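Protein-tyrosine-phosphatase (Chaetomium thermophilum var. thermophilum DSM 1495, PDB 5M43) is the phosphatase domain of Yvh1, a protein linked to ribosome assembly, probably removing phosphate from tyrosine and perhaps serine or threonine residues of proteins. Local coordinates at residues 17-27 and 40-49; 116-127 and 166-174. All coordinates share one frame; numbering follows the deposited sequence.

How the contacts relate
Contact 1 (17-27 with 40-49) and contact 2 (116-127 with 166-174) lie on opposite sides of the chain's centre, 30 Å apart between centres and about 17 Å apart between nearest atoms. The route between them runs through the sheet strand 99-102 and helix 109-121, the two elements that flank the phosphate-binding loop in the protein-tyrosine phosphatase fold. Contact 1 adjoins the start of that loop, through H40 at H102 and V17 at A104. Contact 2 starts in the last turns of the helix beyond the loop. The nitrate of contact 2, probably from the crystallisation liquor, sits on backbone N-H groups of Y124 and R125, not in the phosphate-binding loop.

Contact 1: residues 17-27 and 40-49; sequences VFGANRARLIK and HTVDRENEAF
The F49 ring reaches the 17-27 segment with its far edge: A20 O lies near the ring plane, 3.4 Å from F49 CE1, and I26 CG1 meets CE1 and CZ obliquely, at 3.5 Å from CE1. One face carries water 2 over its centre, and N46 CB sits in plane at another edge. The H40 ring has water 1 in plane at its edge, and N21 OD1 also comes in edgewise, 3.2 Å from H40 CE1, the N21 amide turned 24° from the ring. V17 CG2 approaches that ring obliquely.

Water 1 bridges H40 NE2, A20 O and N21 OD1, while water 3 joins N21 OD1 to T41 O, so one amide oxygen is gripped by two well-placed waters and, weakly, by water 2, which takes D43 N.

At the other end A23 CB packs against A48 CB at 3.6 Å. N46, with CG anti to its backbone nitrogen (chi1 -175°), serves as N-cap, its OD1 taking A48 N at 2.8 Å in the carbonyl plane. The bent K27 chain passes A48 CB with its CD and ends on the syn lone pair of E47 OE2, a salt bridge modelled unusually short, 2.5 Å from NZ, so its exact length is doubtful.

I26 and A20 also touch strand 99-102, and H40 and H102 form a T-shaped (edge-to-face) pair. The contact thus packs beside the strand that leads into the phosphate-binding loop (P-loop), as in the dual-specificity phosphatase fold.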
loop_
_atom_site.group_PDB
_atom_site.type_symbol
_atom_site.label_atom_id
_atom_site.label_comp_id
_atom_site.label_asym_id
_atom_site.label_seq_id
_atom_site.Cartn_x
_atom_site.Cartn_y
_atom_site.Cartn_z
ATOM N N VAL A 17 11.520 6.301 -1.932
ATOM C CA VAL A 17 12.657 5.486 -1.535
ATOM C C VAL A 17 13.602 6.218 -0.598
ATOM O O VAL A 17 14.211 5.593 0.280
ATOM C CB VAL A 17 13.376 4.959 -2.794
ATOM C CG1 VAL A 17 13.999 6.127 -3.582
ATOM C CG2 VAL A 17 14.416 3.940 -2.362
ATOM N N PHE A 18 13.771 7.549 -0.772
ATOM C CA PHE A 18 14.722 8.230 0.101
ATOM C C PHE A 18 14.188 8.265 1.540
ATOM O O PHE A 18 14.966 8.082 2.492
ATOM C CB PHE A 18 15.025 9.610 -0.458
ATOM C CG PHE A 18 15.579 9.540 -1.885
ATOM C CD1 PHE A 18 16.760 8.823 -2.170
ATOM C CD2 PHE A 18 14.929 10.177 -2.925
ATOM C CE1 PHE A 18 17.280 8.762 -3.467
ATOM C CE2 PHE A 18 15.500 10.143 -4.267
ATOM C CZ PHE A 18 16.632 9.395 -4.503
ATOM N N GLY A 19 12.869 8.389 1.683
ATOM C CA GLY A 19 12.261 8.345 3.014
ATOM C C GLY A 19 12.276 6.956 3.600
ATOM O O GLY A 19 12.558 6.788 4.791
ATOM N N ALA A 20 12.064 5.926 2.747
ATOM C CA ALA A 20 12.026 4.566 3.286
ATOM C C ALA A 20 13.414 4.114 3.736
ATOM O O ALA A 20 13.530 3.144 4.503
ATOM C CB ALA A 20 11.504 3.589 2.229
ATOM N N ASN A 21 14.478 4.773 3.247
ATOM C CA ASN A 21 15.813 4.421 3.687
ATOM C C ASN A 21 16.274 5.207 4.900
ATOM O O ASN A 21 17.396 4.976 5.366
ATOM C CB ASN A 21 16.832 4.658 2.572
ATOM C CG ASN A 21 16.875 3.521 1.659
ATOM O OD1 ASN A 21 16.444 2.416 1.987
ATOM N ND2 ASN A 21 17.414 3.755 0.514
ATOM N N ARG A 22 15.479 6.170 5.361
ATOM C CA ARG A 22 15.897 7.059 6.453
ATOM C C ARG A 22 15.547 6.390 7.799
ATOM O O ARG A 22 14.373 6.335 8.218
ATOM C CB ARG A 22 15.203 8.405 6.294
ATOM C CG ARG A 22 16.086 9.579 6.561
ATOM C CD ARG A 22 15.459 10.933 6.128
ATOM N NE ARG A 22 15.815 11.219 4.731
ATOM C CZ ARG A 22 14.945 11.477 3.747
ATOM N NH1 ARG A 22 13.632 11.516 3.964
ATOM N NH2 ARG A 22 15.400 11.717 2.523
ATOM N N ALA A 23 16.576 5.877 8.486
ATOM C CA ALA A 23 16.381 5.251 9.794
ATOM C C ALA A 23 15.609 6.160 10.743
ATOM O O ALA A 23 14.775 5.693 11.522
ATOM C CB ALA A 23 17.729 4.894 10.414
ATOM N N ARG A 24 15.877 7.459 10.681
ATOM C CA ARG A 24 15.221 8.412 11.570
ATOM C C ARG A 24 13.709 8.401 11.409
ATOM O O ARG A 24 12.970 8.536 12.389
ATOM C CB ARG A 24 15.783 9.797 11.293
ATOM C CG ARG A 24 15.419 10.781 12.367
ATOM C CD ARG A 24 15.851 12.195 11.961
ATOM N NE ARG A 24 17.285 12.366 11.897
ATOM C CZ ARG A 24 18.063 12.673 12.940
ATOM N NH1 ARG A 24 17.558 12.795 14.168
ATOM N NH2 ARG A 24 19.359 12.860 12.768
ATOM N N LEU A 25 13.219 8.249 10.177
ATOM C CA LEU A 25 11.782 8.278 9.940
ATOM C C LEU A 25 11.157 6.947 10.299
ATOM O O LEU A 25 10.021 6.906 10.763
ATOM C CB LEU A 25 11.483 8.605 8.459
ATOM C CG LEU A 25 12.043 9.959 7.960
ATOM C CD1 LEU A 25 11.466 10.214 6.569
ATOM C CD2 LEU A 25 11.676 11.087 8.911
ATOM N N ILE A 26 11.849 5.836 9.991
ATOM C CA ILE A 26 11.362 4.534 10.443
ATOM C C ILE A 26 11.168 4.556 11.955
ATOM O O ILE A 26 10.143 4.087 12.479
ATOM C CB ILE A 26 12.388 3.466 10.006
ATOM C CG1 ILE A 26 12.569 3.429 8.462
ATOM C CG2 ILE A 26 12.109 2.139 10.691
ATOM C CD1 ILE A 26 11.347 3.535 7.622
ATOM N N LYS A 27 12.142 5.114 12.686
ATOM C CA LYS A 27 12.043 5.154 14.152
ATOM C C LYS A 27 10.968 6.131 14.605
ATOM O O LYS A 27 10.238 5.849 15.560
ATOM C CB LYS A 27 13.390 5.500 14.782
ATOM C CG LYS A 27 14.397 4.327 14.699
ATOM C CD LYS A 27 15.820 4.866 14.526
ATOM C CE LYS A 27 16.342 5.500 15.800
ATOM N NZ LYS A 27 16.339 4.459 16.894
ATOM N N HIS A 40 14.059 -3.650 -3.783
ATOM C CA HIS A 40 14.630 -2.919 -2.657
ATOM C C HIS A 40 15.226 -3.924 -1.693
ATOM O O HIS A 40 14.659 -5.005 -1.497
ATOM C CB HIS A 40 13.519 -2.117 -1.961
ATOM C CG HIS A 40 14.009 -1.151 -0.919
ATOM N ND1 HIS A 40 14.501 0.085 -1.245
ATOM C CD2 HIS A 40 14.023 -1.216 0.438
ATOM C CE1 HIS A 40 14.804 0.752 -0.140
ATOM N NE2 HIS A 40 14.541 -0.021 0.895
ATOM N N THR A 41 16.319 -3.526 -1.044
ATOM C CA THR A 41 16.917 -4.258 0.068
ATOM C C THR A 41 17.089 -3.323 1.270
ATOM O O THR A 41 17.703 -2.257 1.143
ATOM C CB THR A 41 18.289 -4.833 -0.338
ATOM O OG1 THR A 41 18.150 -5.678 -1.485
ATOM C CG2 THR A 41 18.882 -5.659 0.797
ATOM N N VAL A 42 16.568 -3.726 2.455
ATOM C CA VAL A 42 16.754 -2.905 3.660
ATOM C C VAL A 42 18.150 -3.141 4.237
ATOM O O VAL A 42 18.735 -4.218 4.083
ATOM C CB VAL A 42 15.663 -3.172 4.716
ATOM C CG1 VAL A 42 14.315 -2.848 4.145
ATOM C CG2 VAL A 42 15.693 -4.612 5.201
ATOM N N ASP A 43 18.689 -2.111 4.897
ATOM C CA ASP A 43 20.031 -2.133 5.500
ATOM C C ASP A 43 19.938 -2.781 6.870
ATOM O O ASP A 43 19.650 -2.127 7.873
ATOM C CB ASP A 43 20.606 -0.731 5.593
ATOM C CG ASP A 43 22.026 -0.713 6.162
ATOM O OD1 ASP A 43 22.606 -1.791 6.405
ATOM O OD2 ASP A 43 22.540 0.386 6.404
ATOM N N ARG A 44 20.197 -4.091 6.915
ATOM C CA ARG A 44 20.065 -4.830 8.163
ATOM C C ARG A 44 21.183 -4.520 9.149
ATOM O O ARG A 44 21.062 -4.874 10.326
ATOM C CB ARG A 44 20.034 -6.325 7.898
ATOM C CG ARG A 44 18.909 -6.809 6.960
ATOM C CD ARG A 44 17.639 -7.000 7.749
ATOM N NE ARG A 44 16.538 -7.528 6.951
ATOM C CZ ARG A 44 15.267 -7.513 7.355
ATOM N NH1 ARG A 44 14.955 -7.024 8.553
ATOM N NH2 ARG A 44 14.306 -7.999 6.582
ATOM N N GLU A 45 22.261 -3.883 8.700
ATOM C CA GLU A 45 23.305 -3.443 9.618
ATOM C C GLU A 45 22.916 -2.201 10.401
ATOM O O GLU A 45 23.623 -1.837 11.350
ATOM C CB GLU A 45 24.602 -3.175 8.857
ATOM C CG GLU A 45 24.865 -4.190 7.795
ATOM C CD GLU A 45 25.500 -5.421 8.372
ATOM O OE1 GLU A 45 26.391 -5.267 9.236
ATOM O OE2 GLU A 45 25.086 -6.542 7.983
ATOM N N ASN A 46 21.836 -1.535 10.016
ATOM C CA ASN A 46 21.332 -0.395 10.766
ATOM C C ASN A 46 20.267 -0.900 11.726
ATOM O O ASN A 46 19.297 -1.532 11.296
ATOM C CB ASN A 46 20.770 0.667 9.821
ATOM C CG ASN A 46 20.350 1.926 10.541
ATOM O OD1 ASN A 46 19.664 1.883 11.573
ATOM N ND2 ASN A 46 20.775 3.073 10.006
ATOM N N GLU A 47 20.449 -0.596 13.021
ATOM C CA GLU A 47 19.541 -1.066 14.069
ATOM C C GLU A 47 18.087 -0.779 13.740
ATOM O O GLU A 47 17.199 -1.551 14.105
ATOM C CB GLU A 47 19.916 -0.421 15.413
ATOM C CG GLU A 47 19.658 1.108 15.487
ATOM C CD GLU A 47 18.266 1.496 16.011
ATOM O OE1 GLU A 47 17.466 0.601 16.354
ATOM O OE2 GLU A 47 17.976 2.716 16.080
ATOM N N ALA A 48 17.814 0.328 13.054
ATOM C CA ALA A 48 16.432 0.679 12.748
ATOM C C ALA A 48 15.791 -0.348 11.832
ATOM O O ALA A 48 14.561 -0.520 11.839
ATOM C CB ALA A 48 16.381 2.054 12.076
ATOM N N PHE A 49 16.587 -1.006 10.998
ATOM C CA PHE A 49 16.035 -1.964 10.040
ATOM C C PHE A 49 16.273 -3.414 10.413
ATOM O O PHE A 49 15.681 -4.290 9.783
ATOM C CB PHE A 49 16.613 -1.711 8.635
ATOM C CG PHE A 49 16.259 -0.342 8.071
ATOM C CD1 PHE A 49 15.061 -0.161 7.391
ATOM C CD2 PHE A 49 17.115 0.759 8.238
ATOM C CE1 PHE A 49 14.691 1.098 6.895
ATOM C CE2 PHE A 49 16.762 2.018 7.740
ATOM C CZ PHE A 49 15.560 2.196 7.041
HETATM O O HOH W 1 14.744 0.713 3.636
HETATM O O HOH W 2 17.442 0.349 4.609
HETATM O O HOH W 3 18.199 0.422 1.549
#

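Contact 2: residues 116-127 and 166-174; sequences AYLLWKYPYRFG and WWDMGCPAD. With NO3 (nitrate ion), chain C.
W166 and W167 on one side and W120 on the other carry the contact, each turned differently. W166 turns its indole N-H to the main chain of the helix: NE1 donates to A116 O at 3.1 Å with an N-H...O angle of 153°. That oxygen already takes W120 N, and the two donors reach it from opposite faces of the carbonyl plane, so a single helical acceptor holds both its own turn and the 166-174 segment. C171 CA lies 3.6 Å above the W166 ring plane, over its centre, a contact inside 166-174.

W167, with CG anti to its backbone nitrogen (chi1 180°), swings the indole across to the end of the helix. P123 O meets its rim in plane, 3.6 Å from W167 CH2, and P123 CB packs on the same atom. L119 crosses the indole at about a right angle, its CD2 3.8 Å from W167 CE3, while L119 CB leans on C171 SG at 4.0 Å.

W120 offers both a face and an edge. A173 CB stands over its five-membered ring in a CH-pi contact, 4.0 Å from the centroid, and C171 O lies at the edge beside W120 CD1. Water 4 accepts from W120 NE1 and A173 N.

Beyond the helix, Y124 N and R125 N give hydrogen bonds to O1 and O3 of a nitrate, probably from the crystallisation liquor; just before this turn the Y122 ring carries R125 NH2 over the centre of one face.

The end of helix 157-168, closed by a Schellman motif at G170, thereby packs on the end of helix 109-121. Helix 71-83 adjoins A116 and W120, and helix 135-147 adjoins L118 and W167.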
loop_
_atom_site.group_PDB
_atom_site.type_symbol
_atom_site.label_atom_id
_atom_site.label_comp_id
_atom_site.label_asym_id
_atom_site.label_seq_id
_atom_site.Cartn_x
_atom_site.Cartn_y
_atom_site.Cartn_z
ATOM N N ALA A 116 -5.326 -0.849 -3.262
ATOM C CA ALA A 116 -5.843 -2.218 -3.289
ATOM C C ALA A 116 -6.256 -2.687 -1.901
ATOM O O ALA A 116 -7.274 -3.373 -1.751
ATOM C CB ALA A 116 -4.784 -3.167 -3.854
ATOM N N TYR A 117 -5.449 -2.346 -0.892
ATOM C CA TYR A 117 -5.790 -2.706 0.477
ATOM C C TYR A 117 -7.036 -1.959 0.935
ATOM O O TYR A 117 -7.941 -2.565 1.541
ATOM C CB TYR A 117 -4.574 -2.411 1.355
ATOM C CG TYR A 117 -4.940 -2.391 2.838
ATOM C CD1 TYR A 117 -5.031 -3.537 3.567
ATOM C CD2 TYR A 117 -5.175 -1.178 3.472
ATOM C CE1 TYR A 117 -5.392 -3.489 4.929
ATOM C CE2 TYR A 117 -5.495 -1.087 4.824
ATOM C CZ TYR A 117 -5.553 -2.259 5.568
ATOM O OH TYR A 117 -5.933 -2.228 6.899
ATOM N N LEU A 118 -7.114 -0.639 0.641
ATOM C CA LEU A 118 -8.269 0.139 1.107
ATOM C C LEU A 118 -9.571 -0.352 0.472
ATOM O O LEU A 118 -10.621 -0.406 1.131
ATOM C CB LEU A 118 -8.092 1.632 0.803
ATOM C CG LEU A 118 -6.949 2.372 1.504
ATOM C CD1 LEU A 118 -6.882 3.808 0.940
ATOM C CD2 LEU A 118 -7.328 2.414 3.021
ATOM N N LEU A 119 -9.545 -0.677 -0.833
ATOM C CA LEU A 119 -10.739 -1.202 -1.497
ATOM C C LEU A 119 -11.159 -2.547 -0.916
ATOM O O LEU A 119 -12.354 -2.858 -0.800
ATOM C CB LEU A 119 -10.458 -1.389 -3.009
ATOM C CG LEU A 119 -10.229 -0.046 -3.715
ATOM C CD1 LEU A 119 -9.779 -0.392 -5.178
ATOM C CD2 LEU A 119 -11.501 0.774 -3.739
ATOM N N TRP A 120 -10.171 -3.350 -0.533
ATOM C CA TRP A 120 -10.451 -4.680 0.020
ATOM C C TRP A 120 -10.982 -4.580 1.444
ATOM O O TRP A 120 -11.881 -5.341 1.839
ATOM C CB TRP A 120 -9.145 -5.485 -0.001
ATOM C CG TRP A 120 -9.235 -6.743 0.773
ATOM C CD1 TRP A 120 -9.778 -7.935 0.350
ATOM C CD2 TRP A 120 -8.772 -6.962 2.132
ATOM N NE1 TRP A 120 -9.731 -8.873 1.387
ATOM C CE2 TRP A 120 -9.089 -8.293 2.473
ATOM C CE3 TRP A 120 -8.123 -6.160 3.086
ATOM C CZ2 TRP A 120 -8.754 -8.840 3.709
ATOM C CZ3 TRP A 120 -7.808 -6.713 4.324
ATOM C CH2 TRP A 120 -8.154 -8.035 4.644
ATOM N N LYS A 121 -10.422 -3.673 2.212
ATOM C CA LYS A 121 -10.807 -3.580 3.633
ATOM C C LYS A 121 -12.051 -2.722 3.859
ATOM O O LYS A 121 -12.885 -3.066 4.717
ATOM C CB LYS A 121 -9.642 -3.072 4.462
ATOM C CG LYS A 121 -10.054 -3.019 5.988
ATOM C CD LYS A 121 -8.869 -2.839 6.755
ATOM C CE LYS A 121 -9.287 -2.906 8.255
ATOM N NZ LYS A 121 -8.106 -2.658 9.148
ATOM N N TYR A 122 -12.226 -1.644 3.094
ATOM C CA TYR A 122 -13.334 -0.702 3.292
ATOM C C TYR A 122 -14.193 -0.491 2.037
ATOM O O TYR A 122 -14.428 0.649 1.601
ATOM C CB TYR A 122 -12.792 0.627 3.787
ATOM C CG TYR A 122 -11.859 0.558 4.962
ATOM C CD1 TYR A 122 -10.486 0.707 4.777
ATOM C CD2 TYR A 122 -12.347 0.365 6.249
ATOM C CE1 TYR A 122 -9.600 0.676 5.854
ATOM C CE2 TYR A 122 -11.475 0.328 7.322
ATOM C CZ TYR A 122 -10.109 0.477 7.118
ATOM O OH TYR A 122 -9.281 0.466 8.223
ATOM N N PRO A 123 -14.750 -1.563 1.483
ATOM C CA PRO A 123 -15.532 -1.404 0.253
ATOM C C PRO A 123 -16.718 -0.463 0.400
ATOM O O PRO A 123 -17.043 0.248 -0.552
ATOM C CB PRO A 123 -15.984 -2.850 -0.061
ATOM C CG PRO A 123 -15.872 -3.599 1.271
ATOM C CD PRO A 123 -14.666 -2.976 1.923
ATOM N N TYR A 124 -17.416 -0.459 1.549
ATOM C CA TYR A 124 -18.558 0.440 1.659
ATOM C C TYR A 124 -18.152 1.901 1.708
ATOM O O TYR A 124 -18.933 2.766 1.286
ATOM C CB TYR A 124 -19.378 0.100 2.888
ATOM C CG TYR A 124 -20.057 -1.228 2.766
ATOM C CD1 TYR A 124 -21.218 -1.365 2.040
ATOM C CD2 TYR A 124 -19.498 -2.360 3.346
ATOM C CE1 TYR A 124 -21.831 -2.585 1.916
ATOM C CE2 TYR A 124 -20.112 -3.585 3.247
ATOM C CZ TYR A 124 -21.273 -3.701 2.524
ATOM O OH TYR A 124 -21.921 -4.939 2.435
ATOM N N ARG A 125 -16.963 2.204 2.211
ATOM C CA ARG A 125 -16.496 3.581 2.172
ATOM C C ARG A 125 -16.391 4.102 0.741
ATOM O O ARG A 125 -16.608 5.296 0.493
ATOM C CB ARG A 125 -15.152 3.693 2.897
ATOM C CG ARG A 125 -14.588 5.090 2.955
ATOM C CD ARG A 125 -13.136 5.028 3.436
ATOM N NE ARG A 125 -12.997 4.581 4.828
ATOM C CZ ARG A 125 -11.816 4.255 5.373
ATOM N NH1 ARG A 125 -10.674 4.302 4.635
ATOM N NH2 ARG A 125 -11.794 3.845 6.642
ATOM N N PHE A 126 -16.026 3.241 -0.204
ATOM C CA PHE A 126 -15.776 3.646 -1.582
ATOM C C PHE A 126 -16.914 3.270 -2.519
ATOM O O PHE A 126 -16.738 3.308 -3.745
ATOM C CB PHE A 126 -14.445 3.058 -2.048
ATOM C CG PHE A 126 -13.333 3.412 -1.138
ATOM C CD1 PHE A 126 -12.969 4.746 -0.996
ATOM C CD2 PHE A 126 -12.704 2.450 -0.356
ATOM C CE1 PHE A 126 -11.961 5.116 -0.141
ATOM C CE2 PHE A 126 -11.673 2.809 0.512
ATOM C CZ PHE A 126 -11.318 4.157 0.654
ATOM N N GLY A 127 -18.075 2.915 -1.962
ATOM C CA GLY A 127 -19.319 2.787 -2.703
ATOM C C GLY A 127 -19.904 1.394 -2.920
ATOM O O GLY A 127 -20.770 1.244 -3.795
ATOM N N TRP A 166 -9.318 -5.284 -10.102
ATOM C CA TRP A 166 -9.305 -5.769 -8.707
ATOM C C TRP A 166 -10.670 -5.616 -8.035
ATOM O O TRP A 166 -11.230 -6.584 -7.477
ATOM C CB TRP A 166 -8.221 -4.971 -7.985
ATOM C CG TRP A 166 -8.055 -5.260 -6.493
ATOM C CD1 TRP A 166 -8.191 -4.368 -5.454
ATOM C CD2 TRP A 166 -7.674 -6.517 -5.910
ATOM N NE1 TRP A 166 -7.938 -5.011 -4.260
ATOM C CE2 TRP A 166 -7.584 -6.306 -4.506
ATOM C CE3 TRP A 166 -7.364 -7.784 -6.446
ATOM C CZ2 TRP A 166 -7.222 -7.303 -3.629
ATOM C CZ3 TRP A 166 -6.996 -8.779 -5.581
ATOM C CH2 TRP A 166 -6.928 -8.525 -4.170
ATOM N N TRP A 167 -11.252 -4.425 -8.134
ATOM C CA TRP A 167 -12.595 -4.169 -7.583
ATOM C C TRP A 167 -13.639 -5.076 -8.213
ATOM O O TRP A 167 -14.470 -5.704 -7.525
ATOM C CB TRP A 167 -12.970 -2.709 -7.848
ATOM C CG TRP A 167 -14.341 -2.281 -7.348
ATOM C CD1 TRP A 167 -15.472 -2.123 -8.079
ATOM C CD2 TRP A 167 -14.677 -1.891 -6.001
ATOM N NE1 TRP A 167 -16.497 -1.667 -7.292
ATOM C CE2 TRP A 167 -16.033 -1.497 -6.011
ATOM C CE3 TRP A 167 -13.970 -1.857 -4.796
ATOM C CZ2 TRP A 167 -16.704 -1.085 -4.840
ATOM C CZ3 TRP A 167 -14.616 -1.395 -3.657
ATOM C CH2 TRP A 167 -15.988 -1.062 -3.686
ATOM N N ASP A 168 -13.665 -5.120 -9.545
ATOM C CA ASP A 168 -14.673 -5.926 -10.216
ATOM C C ASP A 168 -14.516 -7.441 -9.971
ATOM O O ASP A 168 -15.493 -8.180 -10.133
ATOM C CB ASP A 168 -14.661 -5.645 -11.730
ATOM C CG ASP A 168 -15.382 -4.338 -12.127
ATOM O OD1 ASP A 168 -16.167 -3.806 -11.304
ATOM O OD2 ASP A 168 -15.168 -3.867 -13.276
ATOM N N MET A 169 -13.325 -7.925 -9.636
ATOM C CA MET A 169 -13.102 -9.298 -9.220
ATOM C C MET A 169 -13.478 -9.517 -7.758
ATOM O O MET A 169 -13.419 -10.662 -7.280
ATOM C CB MET A 169 -11.640 -9.733 -9.486
ATOM C CG MET A 169 -11.257 -9.829 -11.013
ATOM S SD MET A 169 -9.462 -9.943 -11.201
ATOM C CE MET A 169 -9.243 -11.752 -11.048
ATOM N N GLY A 170 -13.956 -8.487 -7.095
ATOM C CA GLY A 170 -14.326 -8.637 -5.681
ATOM C C GLY A 170 -13.162 -8.580 -4.710
ATOM O O GLY A 170 -13.303 -9.033 -3.562
ATOM N N CYS A 171 -12.019 -8.021 -5.120
ATOM C CA CYS A 171 -10.825 -7.895 -4.290
ATOM C C CYS A 171 -10.426 -9.236 -3.662
ATOM O O CYS A 171 -10.367 -9.348 -2.428
ATOM C CB CYS A 171 -10.980 -6.821 -3.214
ATOM S SG CYS A 171 -11.377 -5.168 -3.890
ATOM N N PRO A 172 -10.128 -10.229 -4.446
ATOM C CA PRO A 172 -9.926 -11.573 -3.865
ATOM C C PRO A 172 -8.533 -11.704 -3.252
ATOM O O PRO A 172 -7.591 -12.084 -3.949
ATOM C CB PRO A 172 -10.113 -12.511 -5.062
ATOM C CG PRO A 172 -9.664 -11.666 -6.252
ATOM C CD PRO A 172 -10.167 -10.281 -5.935
ATOM N N ALA A 173 -8.360 -11.356 -1.957
ATOM C CA ALA A 173 -7.044 -11.470 -1.324
ATOM C C ALA A 173 -6.800 -12.825 -0.642
ATOM O O ALA A 173 -5.670 -13.094 -0.214
ATOM C CB ALA A 173 -6.836 -10.314 -0.342
ATOM N N ASP A 174 -7.809 -13.692 -0.534
ATOM C CA ASP A 174 -7.595 -14.982 0.119
ATOM C C ASP A 174 -6.635 -15.859 -0.685
ATOM O O ASP A 174 -6.629 -15.840 -1.921
ATOM C CB ASP A 174 -8.928 -15.713 0.313
ATOM C CG ASP A 174 -9.743 -15.145 1.458
ATOM O OD1 ASP A 174 -10.100 -15.921 2.373
ATOM O OD2 ASP A 174 -10.024 -13.920 1.446
HETATM N N NO3 C . -16.325 -0.471 4.850
HETATM O O1 NO3 C . -16.481 -1.457 4.124
HETATM O O2 NO3 C . -16.078 -0.633 6.071
HETATM O O3 NO3 C . -16.400 0.688 4.364
HETATM O O HOH W 4 -10.439 -11.411 0.116
#